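Local coordinates for protein cellulase (Rhodothermus marinus, PDB 3B7M) that hydrolyses internal beta-1,4-glucosidic bonds of cellulose, as a meso-active, thermostable endoglucanase of glycosyl hydrolase family 12 engineered from the native enzyme, at residues 9-14 and 20-25; 142-147 and 179-184. One frame throughout, in Å; residues are numbered along the deposited sequence. Where two conformers were deposited one is given.

Contact 1: 9-14 and 20-25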
ATOM      1  N   TRP A   9      -1.669  -0.281 -17.585  1.00 20.68           N
ATOM      2  CA  TRP A   9      -0.543  -0.953 -16.948  1.00 21.54           C
ATOM      3  C   TRP A   9       0.771  -0.163 -17.069  1.00 21.40           C
ATOM      4  O   TRP A   9       1.866  -0.740 -16.944  1.00 21.06           O
ATOM      5  CB  TRP A   9      -0.381  -2.392 -17.511  1.00 23.49           C
ATOM      6  CG  TRP A   9      -1.605  -3.298 -17.336  1.00 25.32           C
ATOM      7  CD1 TRP A   9      -2.280  -3.536 -16.174  1.00 27.80           C
ATOM      8  CD2 TRP A   9      -2.268  -4.089 -18.347  1.00 26.56           C
ATOM      9  NE1 TRP A   9      -3.320  -4.415 -16.392  1.00 28.82           N
ATOM     10  CE2 TRP A   9      -3.335  -4.768 -17.716  1.00 27.15           C
ATOM     11  CE3 TRP A   9      -2.062  -4.286 -19.719  1.00 30.32           C
ATOM     12  CZ2 TRP A   9      -4.213  -5.634 -18.415  1.00 28.59           C
ATOM     13  CZ3 TRP A   9      -2.946  -5.159 -20.430  1.00 28.93           C
ATOM     14  CH2 TRP A   9      -4.001  -5.817 -19.764  1.00 28.07           C
ATOM     15  N   ASP A  10       0.665   1.148 -17.316  1.00 20.58           N
ATOM     16  CA  ASP A  10       1.843   2.002 -17.421  1.00 20.73           C
ATOM     17  C   ASP A  10       2.623   2.035 -16.117  1.00 20.57           C
ATOM     18  O   ASP A  10       2.035   2.035 -15.034  1.00 20.38           O
ATOM     19  CB  ASP A  10       1.470   3.434 -17.802  1.00 20.41           C
ATOM     20  CG  ASP A  10       1.135   3.583 -19.275  1.00 22.09           C
ATOM     21  OD1 ASP A  10       1.264   2.612 -20.039  1.00 24.26           O
ATOM     22  OD2 ASP A  10       0.722   4.679 -19.678  1.00 24.70           O
ATOM     23  N   THR A  11       3.945   2.056 -16.248  1.00 20.62           N
ATOM     24  CA  THR A  11       4.828   2.233 -15.107  0.50 21.09           C
ATOM     25  C   THR A  11       6.036   3.090 -15.492  1.00 21.16           C
ATOM     26  O   THR A  11       6.404   3.171 -16.668  1.00 21.71           O
ATOM     27  CB  THR A  11       5.278   0.877 -14.520  0.50 20.94           C
ATOM     28  OG1 THR A  11       6.017   1.095 -13.314  0.50 20.86           O
ATOM     29  CG2 THR A  11       6.147   0.117 -15.515  0.50 21.74           C
ATOM     30  N   ARG A  12       6.629   3.738 -14.495  1.00 20.93           N
ATOM     31  CA  ARG A  12       7.865   4.507 -14.664  1.00 20.87           C
ATOM     32  C   ARG A  12       8.774   4.313 -13.453  1.00 20.15           C
ATOM     33  O   ARG A  12       8.304   4.308 -12.313  1.00 19.53           O
ATOM     34  CB  ARG A  12       7.566   6.009 -14.802  1.00 21.08           C
ATOM     35  CG  ARG A  12       7.021   6.448 -16.174  1.00 23.38           C
ATOM     36  CD  ARG A  12       8.024   6.220 -17.303  1.00 27.04           C
ATOM     37  NE  ARG A  12       7.528   6.778 -18.562  1.00 31.77           N
ATOM     38  CZ  ARG A  12       6.702   6.154 -19.398  1.00 32.58           C
ATOM     39  NH1 ARG A  12       6.262   4.927 -19.131  1.00 33.42           N
ATOM     40  NH2 ARG A  12       6.319   6.759 -20.511  1.00 33.48           N
ATOM     41  N   THR A  13      10.068   4.148 -13.708  1.00 19.71           N
ATOM     42  CA  THR A  13      11.085   4.142 -12.670  0.50 19.35           C
ATOM     43  C   THR A  13      11.374   5.601 -12.340  1.00 19.69           C
ATOM     44  O   THR A  13      11.472   6.433 -13.258  1.00 19.76           O
ATOM     45  CB  THR A  13      12.389   3.446 -13.159  0.50 19.62           C
ATOM     46  OG1 THR A  13      12.085   2.147 -13.691  0.50 18.61           O
ATOM     47  CG2 THR A  13      13.382   3.300 -12.032  0.50 18.50           C
ATOM     48  N   VAL A  14      11.502   5.913 -11.056  1.00 18.90           N
ATOM     49  CA  VAL A  14      11.700   7.286 -10.620  1.00 18.73           C
ATOM     50  C   VAL A  14      12.771   7.360  -9.530  1.00 19.52           C
ATOM     51  O   VAL A  14      13.285   6.327  -9.073  1.00 19.25           O
ATOM     52  CB  VAL A  14      10.369   7.892 -10.065  1.00 19.01           C
ATOM     53  CG1 VAL A  14       9.269   7.892 -11.143  1.00 17.38           C
ATOM     54  CG2 VAL A  14       9.903   7.125  -8.834  1.00 17.48           C
ATOM     55  N   THR A  20       9.360   2.664  -8.295  1.00 15.39           N
ATOM     56  CA  THR A  20       8.578   2.586  -9.519  0.50 15.31           C
ATOM     57  C   THR A  20       7.180   3.120  -9.231  1.00 15.51           C
ATOM     58  O   THR A  20       6.626   2.870  -8.155  1.00 15.07           O
ATOM     59  CB  THR A  20       8.515   1.142 -10.070  0.50 15.48           C
ATOM     60  OG1 THR A  20       7.975   0.270  -9.074  0.50 15.96           O
ATOM     61  CG2 THR A  20       9.917   0.642 -10.460  0.50 14.33           C
ATOM     62  N   VAL A  21       6.629   3.874 -10.176  1.00 14.96           N
ATOM     63  CA  VAL A  21       5.289   4.409 -10.040  1.00 14.87           C
ATOM     64  C   VAL A  21       4.424   3.747 -11.096  1.00 15.39           C
ATOM     65  O   VAL A  21       4.794   3.738 -12.272  1.00 15.30           O
ATOM     66  CB  VAL A  21       5.279   5.950 -10.190  1.00 15.02           C
ATOM     67  CG1 VAL A  21       3.861   6.483 -10.220  1.00 15.18           C
ATOM     68  CG2 VAL A  21       6.057   6.592  -9.052  1.00 14.39           C
ATOM     69  N   SER A  22       3.292   3.184 -10.674  1.00 15.34           N
ATOM     70  CA  SER A  22       2.425   2.429 -11.579  1.00 16.06           C
ATOM     71  C   SER A  22       0.986   2.899 -11.555  1.00 15.96           C
ATOM     72  O   SER A  22       0.432   3.206 -10.495  1.00 16.33           O
ATOM     73  CB  SER A  22       2.457   0.933 -11.248  1.00 15.61           C
ATOM     74  OG  SER A  22       3.791   0.464 -11.184  1.00 17.58           O
ATOM     75  N   ASN A  23       0.379   2.913 -12.733  1.00 15.43           N
ATOM     76  CA  ASN A  23      -1.018   3.265 -12.876  1.00 15.47           C
ATOM     77  C   ASN A  23      -1.910   2.162 -12.293  1.00 15.22           C
ATOM     78  O   ASN A  23      -2.846   2.454 -11.543  1.00 14.74           O
ATOM     79  CB  ASN A  23      -1.317   3.564 -14.349  1.00 15.72           C
ATOM     80  CG  ASN A  23      -2.363   4.627 -14.534  1.00 16.07           C
ATOM     81  OD1 ASN A  23      -2.569   5.492 -13.670  1.00 16.23           O
ATOM     82  ND2 ASN A  23      -3.067   4.557 -15.661  1.00 18.29           N
ATOM     83  N   ASN A  24      -1.586   0.900 -12.601  1.00 15.20           N
ATOM     84  CA  ASN A  24      -2.147  -0.273 -11.908  1.00 16.05           C
ATOM     85  C   ASN A  24      -3.688  -0.273 -11.866  1.00 16.72           C
ATOM     86  O   ASN A  24      -4.303  -0.361 -10.795  1.00 16.83           O
ATOM     87  CB  ASN A  24      -1.531  -0.407 -10.495  1.00 15.23           C
ATOM     88  CG  ASN A  24      -1.744  -1.798  -9.848  1.00 16.65           C
ATOM     89  OD1 ASN A  24      -1.809  -1.917  -8.607  1.00 16.87           O
ATOM     90  ND2 ASN A  24      -1.828  -2.840 -10.666  1.00 15.60           N
ATOM     91  N   VAL A  25      -4.312  -0.163 -13.033  1.00 17.60           N
ATOM     92  CA  VAL A  25      -5.770  -0.329 -13.126  1.00 18.14           C
ATOM     93  C   VAL A  25      -6.068  -1.828 -13.295  1.00 18.86           C
ATOM     94  O   VAL A  25      -6.345  -2.310 -14.391  1.00 19.23           O
ATOM     95  CB  VAL A  25      -6.405   0.541 -14.259  1.00 18.45           C
ATOM     96  CG1 VAL A  25      -7.932   0.433 -14.244  1.00 18.67           C
ATOM     97  CG2 VAL A  25      -5.986   2.011 -14.118  1.00 18.11           C
TER
HETATM   98  O   HOH W   1       0.686  -0.607 -13.960  1.00 21.15           O
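Thr11 and Ser22 face each other as a non-hydrogen-bonded pair in the antiparallel beta hairpin formed by strands 11-14 and 19-22, at one margin of the larger sheet of the family 12 jelly roll. Followed tentatively outward in one of its two modelled conformers, Thr11 has CB 3.7 Å from both Val21 O and Ser22 OG. Beyond it OG1 lies within reach of both oxygens, 3.1 Å from Val21 O and 3.1 Å from Ser22 OG. With OG1 opposite the backbone N (chi1 -173°), the hydroxyl reaches across to the partner strand. The neighbouring hydrogen-bonded pair fixes the register: Arg12 N donates to Val21 O, and Val21 N returns a bond to Arg12 O at 2.7 Å. Next to this pair, Val14 CG2 packs on Val21 CG2 at 3.9 Å, the two side chains crossing at about a right angle. Val21 also meets Ile34 and Val36 of the facing sheet, which places this side of the hairpin toward the sandwich interior. Where the strands end, Asn23 N gives Asp10 O a nearly straight bond (173° at the hydrogen), and a water donates to that same oxygen while accepting from Asn24 N, 3.0 Å away.

Contact 2: 142-147 and 179-184; sequences WEVWYA and VARGYI
Val144 and Tyr146, alternate residues of strand 140-148, turn their side chains toward the end of helix 171-181 and the loop that follows it, whereas Glu143 and Trp145 belong to the other side of the strand. On that other side Glu143 comes first, its OE2 forming a salt bridge with Arg131. At Val144 the contact begins, with CG2 lying over one face of the Arg181 guanidinium, 4.2 Å from NH2. The polar end of this arginine is directed by a salt bridge from NE to Asp177, one turn back in the helix. In the beta jelly roll of family 12, this helix thus packs against the larger sheet, and its end is marked by a Schellman motif at Gly182, whose positive phi (91°) takes the chain out of the helix toward Tyr183. Next along the strand, Trp145 NE1 donates back to Glu143 OE1 at 3.1 Å; the oxygen lies in the indole plane but is approached from above the carboxylate plane, and the carboxylate is thereby held through both oxygens. Tyr146 then supplies the main contact, an offset stack on Tyr183 with centroids 3.9 Å apart and planes inclined by just 8°. CG anti to the backbone N (chi1 180°) extends the Tyr146 ring from the strand, bringing CE1 to 3.4 Å from Tyr183 CD1. With a leucine here the ring overlap is gone, and the Tyr183 ring would probably be freer to turn, one face having lost its flat partner. The opposite face of the Tyr183 ring is covered by Arg181 CB, 3.6 Å above the plane and offset toward the rim.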
ATOM      1  N   TRP A 142      -4.998   1.502  16.093  1.00 22.89           N
ATOM      2  CA  TRP A 142      -5.302   0.855  14.810  1.00 21.72           C
ATOM      3  C   TRP A 142      -6.305  -0.265  15.028  1.00 21.94           C
ATOM      4  O   TRP A 142      -6.177  -1.015  15.997  1.00 21.72           O
ATOM      5  CB  TRP A 142      -4.024   0.260  14.214  1.00 20.76           C
ATOM      6  CG  TRP A 142      -2.902   1.233  14.127  1.00 19.04           C
ATOM      7  CD1 TRP A 142      -2.034   1.592  15.128  1.00 20.07           C
ATOM      8  CD2 TRP A 142      -2.533   2.007  12.985  1.00 18.35           C
ATOM      9  NE1 TRP A 142      -1.149   2.541  14.673  1.00 17.82           N
ATOM     10  CE2 TRP A 142      -1.436   2.814  13.360  1.00 17.30           C
ATOM     11  CE3 TRP A 142      -3.019   2.090  11.671  1.00 19.44           C
ATOM     12  CZ2 TRP A 142      -0.813   3.688  12.471  1.00 18.80           C
ATOM     13  CZ3 TRP A 142      -2.407   2.975  10.789  1.00 20.16           C
ATOM     14  CH2 TRP A 142      -1.309   3.756  11.192  1.00 19.51           C
ATOM     15  N   GLU A 143      -7.303  -0.367  14.146  1.00 21.84           N
ATOM     16  CA  GLU A 143      -8.136  -1.562  14.070  1.00 22.42           C
ATOM     17  C   GLU A 143      -7.388  -2.587  13.234  1.00 21.74           C
ATOM     18  O   GLU A 143      -6.792  -2.235  12.207  1.00 20.85           O
ATOM     19  CB  GLU A 143      -9.464  -1.307  13.354  1.00 22.49           C
ATOM     20  CG  GLU A 143     -10.338  -0.205  13.877  1.00 23.74           C
ATOM     21  CD  GLU A 143     -11.603  -0.041  13.024  1.00 25.04           C
ATOM     22  OE1 GLU A 143     -11.527  -0.189  11.764  1.00 27.34           O
ATOM     23  OE2 GLU A 143     -12.670   0.243  13.621  1.00 27.22           O
ATOM     24  N   VAL A 144      -7.447  -3.844  13.659  1.00 20.81           N
ATOM     25  CA  VAL A 144      -6.796  -4.931  12.956  1.00 20.77           C
ATOM     26  C   VAL A 144      -7.895  -5.750  12.292  1.00 20.92           C
ATOM     27  O   VAL A 144      -8.861  -6.149  12.943  1.00 19.66           O
ATOM     28  CB  VAL A 144      -5.958  -5.831  13.912  1.00 20.88           C
ATOM     29  CG1 VAL A 144      -5.179  -6.900  13.126  1.00 20.63           C
ATOM     30  CG2 VAL A 144      -4.988  -4.977  14.745  1.00 21.71           C
ATOM     31  N   TRP A 145      -7.732  -5.972  10.991  1.00 20.83           N
ATOM     32  CA  TRP A 145      -8.639  -6.783  10.207  1.00 21.76           C
ATOM     33  C   TRP A 145      -7.835  -7.942   9.640  1.00 23.22           C
ATOM     34  O   TRP A 145      -6.666  -7.775   9.258  1.00 23.42           O
ATOM     35  CB  TRP A 145      -9.258  -5.972   9.064  1.00 21.24           C
ATOM     36  CG  TRP A 145     -10.103  -4.804   9.513  1.00 21.12           C
ATOM     37  CD1 TRP A 145      -9.661  -3.625  10.055  1.00 20.11           C
ATOM     38  CD2 TRP A 145     -11.530  -4.714   9.464  1.00 19.72           C
ATOM     39  NE1 TRP A 145     -10.725  -2.809  10.338  1.00 20.67           N
ATOM     40  CE2 TRP A 145     -11.885  -3.450   9.981  1.00 20.58           C
ATOM     41  CE3 TRP A 145     -12.542  -5.578   9.035  1.00 20.00           C
ATOM     42  CZ2 TRP A 145     -13.211  -3.026  10.079  1.00 20.67           C
ATOM     43  CZ3 TRP A 145     -13.867  -5.153   9.137  1.00 20.91           C
ATOM     44  CH2 TRP A 145     -14.186  -3.890   9.654  1.00 20.90           C
ATOM     45  N   TYR A 146      -8.463  -9.106   9.571  1.00 24.54           N
ATOM     46  CA  TYR A 146      -7.788 -10.291   9.070  1.00 26.27           C
ATOM     47  C   TYR A 146      -8.679 -11.103   8.138  1.00 27.09           C
ATOM     48  O   TYR A 146      -9.849 -11.355   8.439  1.00 25.93           O
ATOM     49  CB  TYR A 146      -7.277 -11.161  10.226  1.00 26.92           C
ATOM     50  CG  TYR A 146      -6.572 -12.415   9.767  1.00 28.46           C
ATOM     51  CD1 TYR A 146      -5.336 -12.339   9.132  1.00 29.08           C
ATOM     52  CD2 TYR A 146      -7.145 -13.681   9.957  1.00 30.16           C
ATOM     53  CE1 TYR A 146      -4.678 -13.475   8.696  1.00 30.50           C
ATOM     54  CE2 TYR A 146      -6.484 -14.843   9.520  1.00 30.35           C
ATOM     55  CZ  TYR A 146      -5.249 -14.721   8.892  1.00 30.19           C
ATOM     56  OH  TYR A 146      -4.564 -15.829   8.441  1.00 31.54           O
ATOM     57  N   ALA A 147      -8.098 -11.500   7.006  1.00 28.64           N
ATOM     58  CA  ALA A 147      -8.757 -12.350   6.022  1.00 30.48           C
ATOM     59  C   ALA A 147      -7.869 -13.534   5.701  1.00 32.19           C
ATOM     60  O   ALA A 147      -6.679 -13.377   5.377  1.00 31.23           O
ATOM     61  CB  ALA A 147      -9.060 -11.576   4.755  1.00 30.44           C
ATOM     62  N   VAL A 179       3.410 -10.844  13.222  1.00 24.01           N
ATOM     63  CA  VAL A 179       4.162 -12.031  13.653  1.00 24.94           C
ATOM     64  C   VAL A 179       3.635 -12.571  14.998  1.00 25.68           C
ATOM     65  O   VAL A 179       3.398 -13.779  15.134  1.00 25.64           O
ATOM     66  CB  VAL A 179       5.698 -11.771  13.698  1.00 25.37           C
ATOM     67  CG1 VAL A 179       6.456 -12.931  14.387  1.00 24.42           C
ATOM     68  CG2 VAL A 179       6.247 -11.537  12.283  1.00 24.79           C
ATOM     69  N   ALA A 180       3.430 -11.677  15.969  1.00 26.04           N
ATOM     70  CA  ALA A 180       2.875 -12.056  17.284  1.00 26.60           C
ATOM     71  C   ALA A 180       1.505 -12.714  17.158  1.00 26.67           C
ATOM     72  O   ALA A 180       1.148 -13.576  17.959  1.00 27.04           O
ATOM     73  CB  ALA A 180       2.784 -10.843  18.206  1.00 26.95           C
ATOM     74  N   ARG A 181       0.745 -12.313  16.143  1.00 26.26           N
ATOM     75  CA  ARG A 181      -0.605 -12.847  15.931  1.00 25.54           C
ATOM     76  C   ARG A 181      -0.668 -14.157  15.145  1.00 25.50           C
ATOM     77  O   ARG A 181      -1.729 -14.769  15.050  1.00 25.51           O
ATOM     78  CB  ARG A 181      -1.484 -11.795  15.262  1.00 25.42           C
ATOM     79  CG  ARG A 181      -1.609 -10.536  16.068  1.00 24.62           C
ATOM     80  CD  ARG A 181      -2.585  -9.562  15.456  1.00 24.70           C
ATOM     81  NE  ARG A 181      -2.554  -8.338  16.241  1.00 26.52           N
ATOM     82  CZ  ARG A 181      -3.282  -8.126  17.333  1.00 26.70           C
ATOM     83  NH1 ARG A 181      -4.140  -9.046  17.759  1.00 26.97           N
ATOM     84  NH2 ARG A 181      -3.152  -6.991  17.996  1.00 26.59           N
ATOM     85  N   GLY A 182       0.465 -14.568  14.583  1.00 25.66           N
ATOM     86  CA  GLY A 182       0.571 -15.808  13.808  1.00 26.07           C
ATOM     87  C   GLY A 182       0.319 -15.636  12.318  1.00 26.55           C
ATOM     88  O   GLY A 182       0.370 -16.604  11.561  1.00 26.77           O
ATOM     89  N   TYR A 183       0.060 -14.401  11.891  1.00 26.39           N
ATOM     90  CA  TYR A 183      -0.320 -14.123  10.504  1.00 26.22           C
ATOM     91  C   TYR A 183       0.870 -14.099   9.532  1.00 26.47           C
ATOM     92  O   TYR A 183       0.705 -14.359   8.335  1.00 26.76           O
ATOM     93  CB  TYR A 183      -1.073 -12.791  10.411  1.00 25.82           C
ATOM     94  CG  TYR A 183      -2.290 -12.633  11.307  1.00 25.93           C
ATOM     95  CD1 TYR A 183      -3.087 -13.724  11.664  1.00 25.04           C
ATOM     96  CD2 TYR A 183      -2.663 -11.365  11.776  1.00 25.77           C
ATOM     97  CE1 TYR A 183      -4.212 -13.555  12.483  1.00 26.40           C
ATOM     98  CE2 TYR A 183      -3.785 -11.191  12.575  1.00 25.43           C
ATOM     99  CZ  TYR A 183      -4.548 -12.286  12.925  1.00 25.69           C
ATOM    100  OH  TYR A 183      -5.648 -12.102  13.720  1.00 27.05           O
ATOM    101  N   ILE A 184       2.050 -13.754  10.040  1.00 26.44           N
ATOM    102  CA  ILE A 184       3.281 -13.733   9.251  1.00 26.74           C
ATOM    103  C   ILE A 184       4.320 -14.617   9.940  1.00 27.19           C
ATOM    104  O   ILE A 184       4.457 -14.589  11.163  1.00 26.96           O
ATOM    105  CB  ILE A 184       3.809 -12.279   9.046  1.00 26.89           C
ATOM    106  CG1 ILE A 184       2.885 -11.517   8.092  1.00 27.11           C
ATOM    107  CG2 ILE A 184       5.238 -12.257   8.497  1.00 27.24           C
ATOM    108  CD1 ILE A 184       3.101 -10.042   8.086  1.00 27.87           C
TER

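How the contacts relate
From the N terminus, strand 2-5 enters the six-stranded sheet before the chain reaches contact 1, where 9-14 and 20-25 close a short hairpin loop of five intervening residues. The chain then builds strands of both sheets before contact 2 closes a longer loop of 31 residues, running from 142-147 through strands 152-159 and 165-170 and helix 171-181 to 179-184. The two loops follow in series, neither nested nor crossed. Both contacts reach the nine-stranded sheet: contact 1 includes its outermost strand 11-14, and contact 2 joins strand 140-148, next to the other outermost strand, to the helix end. Their centres lie 29 Å apart, on opposite sides of the chain's centre.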